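Local coordinates for hemolysin BL lytic component L1 (Bacillus cereus, PDB 7NMQ), which acts as a lytic component of the haemolysin BL enterotoxin, an alpha-helical pore-forming toxin whose predicted membrane-spanning segments probably enter the target cell membrane, at residues A[326-329]-A[330-334]; A[77-80]-A[81-84]; A[286-289]-A[290-294]. All blocks are in the same frame, centred on the assembly; numbering follows the deposited sequence.

Contact 1 (A[326-329]-A[330-334]); sequences DSMQ and DHKFS. With PEG (di(hydroxyethyl)ether), chain C.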
ATOM      1  N   ASP A 326       1.475  -4.853 -42.248  1.00 15.62           N
ATOM      2  CA  ASP A 326       2.024  -4.972 -43.622  1.00 16.64           C
ATOM      3  C   ASP A 326       0.984  -5.632 -44.540  1.00 16.89           C
ATOM      4  O   ASP A 326       0.920  -5.236 -45.689  1.00 17.20           O
ATOM      5  CB  ASP A 326       3.381  -5.656 -43.682  1.00 20.74           C
ATOM      6  CG  ASP A 326       4.510  -4.647 -43.442  1.00 23.43           C
ATOM      7  OD1 ASP A 326       4.297  -3.384 -43.654  1.00 27.29           O
ATOM      8  OD2 ASP A 326       5.598  -5.113 -43.142  1.00 28.25           O
ATOM      9  N   SER A 327       0.227  -6.607 -44.067  1.00 16.33           N
ATOM     10  CA  SER A 327      -0.733  -7.345 -44.932  1.00 17.96           C
ATOM     11  C   SER A 327      -2.095  -6.653 -44.974  1.00 17.41           C
ATOM     12  O   SER A 327      -2.912  -7.023 -45.812  1.00 19.26           O
ATOM     13  CB  SER A 327      -0.884  -8.768 -44.514  1.00 22.88           C
ATOM     14  OG  SER A 327      -1.335  -8.815 -43.179  1.00 26.21           O
ATOM     15  N   MET A 328      -2.335  -5.660 -44.145  1.00 16.78           N
ATOM     16  CA  MET A 328      -3.653  -5.027 -43.994  1.00 16.91           C
ATOM     17  C   MET A 328      -4.072  -4.295 -45.267  1.00 16.91           C
ATOM     18  O   MET A 328      -3.264  -3.555 -45.858  1.00 19.01           O
ATOM     19  CB  MET A 328      -3.574  -3.988 -42.871  1.00 18.13           C
ATOM     20  CG  MET A 328      -4.853  -3.813 -42.175  1.00 19.65           C
ATOM     21  SD  MET A 328      -4.649  -2.669 -40.848  1.00 18.64           S
ATOM     22  CE  MET A 328      -4.068  -3.673 -39.488  1.00 18.30           C
ATOM     23  N   GLN A 329      -5.320  -4.500 -45.680  1.00 17.38           N
ATOM     24  CA  GLN A 329      -5.890  -3.764 -46.840  1.00 18.89           C
ATOM     25  C   GLN A 329      -6.292  -2.347 -46.411  1.00 17.31           C
ATOM     26  O   GLN A 329      -6.411  -2.065 -45.184  1.00 16.79           O
ATOM     27  CB  GLN A 329      -7.023  -4.567 -47.499  1.00 21.29           C
ATOM     28  CG  GLN A 329      -7.545  -4.031 -48.839  1.00 24.55           C
ATOM     29  CD  GLN A 329      -8.691  -3.040 -48.740  1.00 22.82           C
ATOM     30  OE1 GLN A 329      -9.442  -3.006 -47.786  1.00 26.40           O
ATOM     31  NE2 GLN A 329      -8.872  -2.214 -49.750  1.00 26.53           N
ATOM     32  N   ASP A 330      -6.490  -1.468 -47.397  1.00 16.94           N
ATOM     33  CA  ASP A 330      -6.681  -0.026 -47.131  1.00 17.20           C
ATOM     34  C   ASP A 330      -7.847   0.212 -46.191  1.00 15.40           C
ATOM     35  O   ASP A 330      -7.739   1.157 -45.395  1.00 15.88           O
ATOM     36  CB  ASP A 330      -6.969   0.737 -48.410  1.00 21.12           C
ATOM     37  CG  ASP A 330      -5.767   0.980 -49.297  1.00 27.91           C
ATOM     38  OD1 ASP A 330      -4.643   0.598 -48.889  1.00 34.23           O
ATOM     39  OD2 ASP A 330      -5.972   1.560 -50.401  1.00 37.33           O
ATOM     40  N   HIS A 331      -8.951  -0.504 -46.316  1.00 16.77           N
ATOM     41  CA  HIS A 331     -10.159  -0.183 -45.503  1.00 17.47           C
ATOM     42  C   HIS A 331      -9.831  -0.398 -44.030  1.00 17.35           C
ATOM     43  O   HIS A 331      -9.965   0.556 -43.237  1.00 16.45           O
ATOM     44  CB  HIS A 331     -11.376  -1.013 -45.954  1.00 19.87           C
ATOM     45  CG  HIS A 331     -12.593  -0.726 -45.150  1.00 24.26           C
ATOM     46  ND1 HIS A 331     -13.202  -1.701 -44.371  1.00 30.20           N
ATOM     47  CD2 HIS A 331     -13.227   0.435 -44.863  1.00 26.21           C
ATOM     48  CE1 HIS A 331     -14.209  -1.163 -43.695  1.00 29.45           C
ATOM     49  NE2 HIS A 331     -14.255   0.156 -43.996  1.00 28.91           N
ATOM     50  N   LYS A 332      -9.352  -1.567 -43.662  1.00 18.01           N
ATOM     51  CA  LYS A 332      -9.076  -1.810 -42.230  1.00 17.47           C
ATOM     52  C   LYS A 332      -7.972  -0.861 -41.736  1.00 16.16           C
ATOM     53  O   LYS A 332      -8.043  -0.347 -40.590  1.00 14.96           O
ATOM     54  CB  LYS A 332      -8.649  -3.250 -41.973  1.00 18.63           C
ATOM     55  CG  LYS A 332      -8.607  -3.582 -40.496  1.00 19.64           C
ATOM     56  CD  LYS A 332      -8.280  -5.009 -40.222  1.00 22.68           C
ATOM     57  CE  LYS A 332      -8.351  -5.276 -38.738  1.00 22.87           C
ATOM     58  NZ  LYS A 332      -8.123  -6.699 -38.403  1.00 27.12           N
ATOM     59  N   PHE A 333      -6.987  -0.569 -42.585  1.00 14.77           N
ATOM     60  CA  PHE A 333      -5.897   0.361 -42.190  1.00 13.51           C
ATOM     61  C   PHE A 333      -6.474   1.725 -41.817  1.00 13.95           C
ATOM     62  O   PHE A 333      -6.101   2.326 -40.819  1.00 13.22           O
ATOM     63  CB  PHE A 333      -4.870   0.409 -43.312  1.00 13.78           C
ATOM     64  CG  PHE A 333      -3.659   1.232 -42.987  1.00 13.18           C
ATOM     65  CD1 PHE A 333      -2.584   0.688 -42.311  1.00 13.55           C
ATOM     66  CD2 PHE A 333      -3.558   2.529 -43.450  1.00 12.95           C
ATOM     67  CE1 PHE A 333      -1.480   1.473 -42.004  1.00 14.19           C
ATOM     68  CE2 PHE A 333      -2.455   3.305 -43.145  1.00 13.29           C
ATOM     69  CZ  PHE A 333      -1.407   2.766 -42.443  1.00 13.56           C
ATOM     70  N   SER A 334      -7.411   2.217 -42.613  1.00 13.78           N
ATOM     71  CA  SER A 334      -8.047   3.535 -42.392  1.00 14.22           C
ATOM     72  C   SER A 334      -8.837   3.575 -41.081  1.00 14.15           C
ATOM     73  O   SER A 334      -9.205   4.700 -40.633  1.00 15.36           O
ATOM     74  CB  SER A 334      -8.933   3.882 -43.568  1.00 15.79           C
ATOM     75  OG  SER A 334     -10.176   3.178 -43.538  1.00 17.79           O
TER
HETATM   76  C1  PEG C 502     -12.261  -4.651 -43.803  0.50 24.01           C
HETATM   77  O1  PEG C 502     -11.638  -3.447 -44.137  0.50 26.99           O
HETATM   78  C2  PEG C 502     -11.379  -5.543 -43.044  0.50 24.54           C
HETATM   79  O2  PEG C 502     -10.634  -6.312 -43.971  0.50 21.97           O
HETATM   80  C3  PEG C 502      -9.322  -6.605 -43.528  0.50 19.41           C
HETATM   81  C4  PEG C 502      -8.360  -5.820 -44.334  0.50 16.91           C
HETATM   82  O4  PEG C 502      -7.082  -6.136 -44.062  0.50 14.99           O
HETATM   83  O   HOH W   1      -3.257  -0.846 -46.952  1.00 30.99           O
HETATM   84  O   HOH W   2      -9.582  -3.834 -45.401  1.00 24.73           O
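Met328 and Phe333 make the tight side of this contact, where the loop after helix 275-325 turns into helix 330-357. SD of Met328 lies 3.5 Å from CA of Phe333. The sulfur comes to the Phe333 ring at its edge, near the ring plane and 5.5 Å from the ring centroid. This is a Met-aromatic contact. CG of Met328 also touches CB of Lys332 at 3.8 Å, and these two side chains cross at about a right angle. Met328 and Phe333 are both buried. Tyr3 touches Met328, while Phe333 rests on Lys107 and Leu110 of helix 107-154.

The other side faces solvent and is polar. Gln329 is the N-cap residue of helix 330-357. Its CG is anti to the backbone N, and a bend at chi2 (-90°) brings the amide back over the start of the helix. OE1 of Gln329 accepts from N of His331 at 2.9 Å. The bond is fairly straight at the hydrogen (161°), but the donor stands above the carbonyl plane and not on a lone pair. The backbone O of Gln329 takes N of Phe333 at 3.1 Å. One water donates to both Met328 O and Asp330 OD1. A second water near Lys332 N sits too close to its neighbours to carry weight. A di(hydroxyethyl)ether molecule, probably from the crystallisation liquor, accepts from Gln329 N through its O4 at 2.9 Å. Its O1 lies at the edge of the His331 ring, but that approach to ND1 is too short to be trusted.

Two N-H groups of the first helical turn thus find acceptors on Gln329: its side-chain amide holds His331 N, and its backbone carbonyl holds Phe333 N. The Asp330 carboxylate at this helix start would probably suit the partial positive charge there.

Contact 2 (A[77-80]-A[81-84]); sequences IQKT and ARNI
Lys79 reaches along one turn of helix 45-103 to Asn83. From CB its chain leaves with CG anti to the backbone N, then bends at chi2 (65°) and turns toward the later residue. CG only skirts OD1 of Asn83. CD and CE of Lys79 run past the same oxygen, each 3.8 Å from it. A second bend, at chi4, brings the tip in. NZ of Lys79 donates to OD1 of Asn83 at 2.9 Å, in the plane of the amide and on a lone pair. The amide of Asn83 stays close to the backbone, with CG 3.2 Å from O of Lys79. The backbone bond from Asn83 N to Lys79 O, 2.8 Å, spans the same turn.

Glu127 of helix 107-154 ties the pair to the next helix. OE1 of Glu127 meets Lys79 NZ in a salt bridge and also accepts from Asn83 ND2. Arg82 points elsewhere and pairs with Glu355 of helix 330-357. The apolar side lies deep in the bundle: Ile77 and Ile84 pack on helices 10-33 and 275-325, and Thr80 fits between helices 107-154 and 275-325.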
ATOM      1  N   ILE A  77       8.067   1.608  -5.886  1.00 13.67           N
ATOM      2  CA  ILE A  77       6.645   1.445  -6.253  1.00 13.02           C
ATOM      3  C   ILE A  77       6.156   2.728  -6.908  1.00 13.53           C
ATOM      4  O   ILE A  77       5.399   2.648  -7.919  1.00 15.06           O
ATOM      5  CB  ILE A  77       5.779   1.050  -5.047  1.00 13.22           C
ATOM      6  CG1 ILE A  77       6.233  -0.274  -4.457  1.00 14.12           C
ATOM      7  CG2 ILE A  77       4.318   0.977  -5.442  1.00 14.39           C
ATOM      8  CD1 ILE A  77       5.433  -0.719  -3.284  1.00 16.40           C
ATOM      9  N   GLN A  78       6.507   3.877  -6.362  1.00 12.68           N
ATOM     10  CA  GLN A  78       6.090   5.168  -6.972  1.00 13.22           C
ATOM     11  C   GLN A  78       6.624   5.281  -8.405  1.00 13.17           C
ATOM     12  O   GLN A  78       5.896   5.868  -9.252  1.00 14.46           O
ATOM     13  CB  GLN A  78       6.598   6.326  -6.127  1.00 13.92           C
ATOM     14  CG  GLN A  78       5.858   6.383  -4.805  1.00 14.32           C
ATOM     15  CD  GLN A  78       6.467   7.351  -3.832  1.00 15.48           C
ATOM     16  OE1 GLN A  78       7.665   7.584  -3.852  1.00 16.91           O
ATOM     17  NE2 GLN A  78       5.646   7.862  -2.926  1.00 16.80           N
ATOM     18  N   LYS A  79       7.822   4.782  -8.695  1.00 14.16           N
ATOM     19  CA  LYS A  79       8.388   4.840 -10.079  1.00 14.92           C
ATOM     20  C   LYS A  79       7.493   3.989 -10.982  1.00 13.89           C
ATOM     21  O   LYS A  79       7.399   4.332 -12.188  1.00 15.11           O
ATOM     22  CB  LYS A  79       9.835   4.372 -10.111  1.00 18.52           C
ATOM     23  CG  LYS A  79      10.517   4.340 -11.459  1.00 22.18           C
ATOM     24  CD  LYS A  79      10.688   5.662 -12.081  1.00 27.07           C
ATOM     25  CE  LYS A  79      11.767   5.659 -13.146  1.00 32.33           C
ATOM     26  NZ  LYS A  79      11.565   4.588 -14.154  1.00 30.93           N
ATOM     27  N   THR A  80       6.907   2.902 -10.509  1.00 13.55           N
ATOM     28  CA  THR A  80       5.993   2.057 -11.320  1.00 13.73           C
ATOM     29  C   THR A  80       4.848   2.963 -11.798  1.00 13.17           C
ATOM     30  O   THR A  80       4.386   2.877 -12.925  1.00 13.59           O
ATOM     31  CB  THR A  80       5.517   0.860 -10.484  1.00 14.99           C
ATOM     32  OG1 THR A  80       6.680   0.177  -9.994  1.00 15.94           O
ATOM     33  CG2 THR A  80       4.616  -0.052 -11.287  1.00 15.75           C
ATOM     34  N   ALA A  81       4.315   3.804 -10.904  1.00 13.82           N
ATOM     35  CA  ALA A  81       3.236   4.751 -11.253  1.00 13.13           C
ATOM     36  C   ALA A  81       3.775   5.831 -12.199  1.00 12.78           C
ATOM     37  O   ALA A  81       3.055   6.226 -13.130  1.00 12.83           O
ATOM     38  CB  ALA A  81       2.567   5.365 -10.058  1.00 13.72           C
ATOM     39  N   ARG A  82       4.965   6.367 -11.947  1.00 12.27           N
ATOM     40  CA  ARG A  82       5.569   7.393 -12.815  1.00 13.19           C
ATOM     41  C   ARG A  82       5.689   6.809 -14.232  1.00 12.54           C
ATOM     42  O   ARG A  82       5.498   7.557 -15.191  1.00 13.06           O
ATOM     43  CB  ARG A  82       6.939   7.801 -12.254  1.00 14.20           C
ATOM     44  CG  ARG A  82       7.703   8.828 -13.075  1.00 16.52           C
ATOM     45  CD  ARG A  82       6.904  10.043 -13.506  1.00 20.02           C
ATOM     46  NE  ARG A  82       6.374  10.723 -12.348  1.00 21.73           N
ATOM     47  CZ  ARG A  82       5.570  11.781 -12.346  1.00 23.35           C
ATOM     48  NH1 ARG A  82       5.159  12.345 -13.473  1.00 25.43           N
ATOM     49  NH2 ARG A  82       5.183  12.272 -11.175  1.00 27.61           N
ATOM     50  N   ASN A  83       6.025   5.539 -14.372  1.00 13.02           N
ATOM     51  CA  ASN A  83       6.149   4.925 -15.723  1.00 12.05           C
ATOM     52  C   ASN A  83       4.798   4.935 -16.444  1.00 12.18           C
ATOM     53  O   ASN A  83       4.785   5.096 -17.654  1.00 12.77           O
ATOM     54  CB  ASN A  83       6.720   3.519 -15.630  1.00 12.96           C
ATOM     55  CG  ASN A  83       8.172   3.517 -15.233  1.00 14.19           C
ATOM     56  OD1 ASN A  83       8.854   4.555 -15.275  1.00 15.95           O
ATOM     57  ND2 ASN A  83       8.642   2.329 -14.841  1.00 15.65           N
ATOM     58  N   ILE A  84       3.699   4.829 -15.727  1.00 11.97           N
ATOM     59  CA  ILE A  84       2.343   4.916 -16.328  1.00 11.65           C
ATOM     60  C   ILE A  84       2.143   6.341 -16.820  1.00 12.49           C
ATOM     61  O   ILE A  84       1.673   6.567 -17.944  1.00 13.24           O
ATOM     62  CB  ILE A  84       1.285   4.434 -15.321  1.00 12.70           C
ATOM     63  CG1 ILE A  84       1.512   2.943 -15.067  1.00 13.45           C
ATOM     64  CG2 ILE A  84      -0.098   4.746 -15.842  1.00 13.51           C
ATOM     65  CD1 ILE A  84       0.690   2.365 -13.950  1.00 15.46           C
TER

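Contact 3 (A[286-289]-A[290-294]); sequences AKET and LAYLY
Thr289 and Leu293 meet along one side of helix 275-325, in the long helical bundle of this ClyA-like toxin. The two segments are successive turns of that helix, and Thr289, Leu290 and Glu288 carry most of the contact.

Thr289 is the last residue of the first segment and has the most surface buried by the contact. Its O accepts from N of Leu293 at 2.9 Å, and its methyl CG2 comes within 4.2 Å of CD1 of Leu293. With OG1 beside the backbone N (chi1 -62°), CG2 is left on the side of the carbonyl carbon. OG1 has its strongest partner outside the two segments, Arg184 of helix 173-200. Met31 of helix 10-33 touches Thr289.

Leu290 folds back over the preceding turn. Its N donates to O of Ala286 at 2.9 Å. Its CG then lies 3.3 Å from that same oxygen, so the carbonyl is met by both the backbone and the branch point of the side chain. Beyond it, Leu290 packs on Asn145 and Phe149 of helix 107-154, and also on Met31.

Glu288 works at the polar side. Its OE2 forms a salt bridge with NZ of Lys287 at 2.8 Å, and Glu181 gives that lysine a second acidic partner. Its OE1 is hydrogen-bonded to a di(hydroxyethyl)ether molecule, probably from the crystallisation liquor. The Glu288 and Tyr292 side chains cross obliquely, with OE1 of Glu288 3.7 Å from OH of Tyr292 and the carboxylate plane nearly perpendicular (86°) to the ring. The ring also has a cation-pi contact with Lys188.

Tyr292 N donates to O of Glu288 at 3.0 Å. That carbonyl oxygen also sits over one face of the Tyr292 ring, 3.2 Å above its plane and displaced toward the rim.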
ATOM      1  N   ALA A 286       2.983  -3.893  18.929  1.00 11.10           N
ATOM      2  CA  ALA A 286       4.074  -3.991  17.943  1.00 10.84           C
ATOM      3  C   ALA A 286       4.005  -5.349  17.243  1.00 11.01           C
ATOM      4  O   ALA A 286       4.260  -5.402  16.036  1.00 11.53           O
ATOM      5  CB  ALA A 286       5.398  -3.706  18.569  1.00 11.68           C
ATOM      6  N   LYS A 287       3.753  -6.414  17.982  1.00 10.88           N
ATOM      7  CA  LYS A 287       3.733  -7.764  17.394  1.00 11.26           C
ATOM      8  C   LYS A 287       2.709  -7.769  16.260  1.00 11.89           C
ATOM      9  O   LYS A 287       2.992  -8.323  15.181  1.00 12.57           O
ATOM     10  CB  LYS A 287       3.365  -8.750  18.495  1.00 12.62           C
ATOM     11  CG  LYS A 287       3.322 -10.185  18.042  1.00 14.60           C
ATOM     12  CD  LYS A 287       3.136 -11.129  19.206  1.00 17.27           C
ATOM     13  CE  LYS A 287       1.848 -10.958  19.953  1.00 21.28           C
ATOM     14  NZ  LYS A 287       0.626 -11.335  19.225  1.00 26.44           N
ATOM     15  N   GLU A 288       1.549  -7.218  16.517  1.00 11.09           N
ATOM     16  CA  GLU A 288       0.469  -7.254  15.531  1.00 11.79           C
ATOM     17  C   GLU A 288       0.903  -6.460  14.292  1.00 12.28           C
ATOM     18  O   GLU A 288       0.738  -6.938  13.154  1.00 12.45           O
ATOM     19  CB  GLU A 288      -0.830  -6.754  16.127  1.00 12.82           C
ATOM     20  CG  GLU A 288      -1.365  -7.651  17.235  1.00 15.40           C
ATOM     21  CD  GLU A 288      -1.511  -9.104  16.743  1.00 21.65           C
ATOM     22  OE1 GLU A 288      -2.207  -9.347  15.724  1.00 27.23           O
ATOM     23  OE2 GLU A 288      -0.815  -9.984  17.294  1.00 26.91           O
ATOM     24  N   THR A 289       1.424  -5.270  14.496  1.00 11.18           N
ATOM     25  CA  THR A 289       1.830  -4.408  13.381  1.00 10.43           C
ATOM     26  C   THR A 289       2.925  -5.097  12.578  1.00 11.17           C
ATOM     27  O   THR A 289       2.939  -4.994  11.345  1.00 11.98           O
ATOM     28  CB  THR A 289       2.242  -3.028  13.862  1.00 11.59           C
ATOM     29  OG1 THR A 289       1.111  -2.429  14.487  1.00 14.60           O
ATOM     30  CG2 THR A 289       2.749  -2.197  12.704  1.00 12.44           C
ATOM     31  N   LEU A 290       3.894  -5.740  13.219  1.00 11.13           N
ATOM     32  CA  LEU A 290       5.001  -6.333  12.424  1.00 10.76           C
ATOM     33  C   LEU A 290       4.446  -7.419  11.501  1.00 11.07           C
ATOM     34  O   LEU A 290       5.034  -7.561  10.423  1.00 11.77           O
ATOM     35  CB  LEU A 290       6.044  -6.941  13.341  1.00 11.82           C
ATOM     36  CG  LEU A 290       6.878  -5.945  14.146  1.00 13.53           C
ATOM     37  CD1 LEU A 290       7.919  -6.673  14.979  1.00 16.64           C
ATOM     38  CD2 LEU A 290       7.514  -4.883  13.311  1.00 16.31           C
ATOM     39  N   ALA A 291       3.452  -8.192  11.910  1.00 11.26           N
ATOM     40  CA  ALA A 291       2.818  -9.217  11.055  1.00 12.00           C
ATOM     41  C   ALA A 291       2.015  -8.522   9.947  1.00 12.26           C
ATOM     42  O   ALA A 291       2.172  -8.915   8.792  1.00 13.44           O
ATOM     43  CB  ALA A 291       1.939 -10.147  11.841  1.00 15.17           C
ATOM     44  N   TYR A 292       1.250  -7.480  10.278  1.00 12.08           N
ATOM     45  CA  TYR A 292       0.462  -6.741   9.267  1.00 12.47           C
ATOM     46  C   TYR A 292       1.408  -6.156   8.204  1.00 12.59           C
ATOM     47  O   TYR A 292       1.032  -6.093   7.002  1.00 13.87           O
ATOM     48  CB  TYR A 292      -0.386  -5.672   9.941  1.00 13.20           C
ATOM     49  CG  TYR A 292      -1.447  -6.198  10.868  1.00 13.88           C
ATOM     50  CD1 TYR A 292      -2.018  -7.457  10.712  1.00 17.95           C
ATOM     51  CD2 TYR A 292      -1.995  -5.373  11.816  1.00 15.76           C
ATOM     52  CE1 TYR A 292      -3.007  -7.922  11.571  1.00 22.32           C
ATOM     53  CE2 TYR A 292      -2.981  -5.826  12.683  1.00 19.50           C
ATOM     54  CZ  TYR A 292      -3.517  -7.095  12.554  1.00 21.95           C
ATOM     55  OH  TYR A 292      -4.479  -7.491  13.475  1.00 27.73           O
ATOM     56  N   LEU A 293       2.598  -5.703   8.588  1.00 11.25           N
ATOM     57  CA  LEU A 293       3.577  -5.132   7.636  1.00 11.94           C
ATOM     58  C   LEU A 293       3.941  -6.188   6.588  1.00 12.02           C
ATOM     59  O   LEU A 293       3.884  -5.852   5.384  1.00 13.22           O
ATOM     60  CB  LEU A 293       4.834  -4.628   8.346  1.00 13.12           C
ATOM     61  CG  LEU A 293       4.769  -3.214   8.900  1.00 14.13           C
ATOM     62  CD1 LEU A 293       5.859  -2.990   9.949  1.00 15.50           C
ATOM     63  CD2 LEU A 293       4.946  -2.210   7.767  1.00 14.76           C
ATOM     64  N   TYR A 294       4.351  -7.393   6.972  1.00 12.19           N
ATOM     65  CA  TYR A 294       4.796  -8.326   5.910  1.00 13.09           C
ATOM     66  C   TYR A 294       3.555  -8.744   5.101  1.00 13.73           C
ATOM     67  O   TYR A 294       3.696  -8.960   3.875  1.00 14.71           O
ATOM     68  CB  TYR A 294       5.656  -9.478   6.433  1.00 14.48           C
ATOM     69  CG  TYR A 294       4.949 -10.616   7.100  1.00 15.91           C
ATOM     70  CD1 TYR A 294       4.219 -11.538   6.378  1.00 15.80           C
ATOM     71  CD2 TYR A 294       5.110 -10.875   8.464  1.00 16.87           C
ATOM     72  CE1 TYR A 294       3.588 -12.607   7.006  1.00 18.19           C
ATOM     73  CE2 TYR A 294       4.495 -11.954   9.086  1.00 16.70           C
ATOM     74  CZ  TYR A 294       3.713 -12.826   8.360  1.00 19.77           C
ATOM     75  OH  TYR A 294       3.117 -13.893   8.978  1.00 21.76           O
TER

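The contacts follow the chain in the order 2, 3, 1. Contact 2 lies on helix 45-103 and contact 3 on helix 275-325, while contact 1 marks the turn from helix 275-325 into helix 330-357. Contacts 2 and 3 have centres about 26 Å apart, on opposite sides of the chain's centre. Contact 1 is far out at one end of the bundle, about 35 Å from contact 2 and 57 Å from contact 3, centre to centre. None touches another. Helices 10-33 and 107-154 border both inner contacts, and the start of 107-154 also touches contact 1. Contacts 2 and 3 belong to the buried body of the bundle, and contact 1 to a turn at its end.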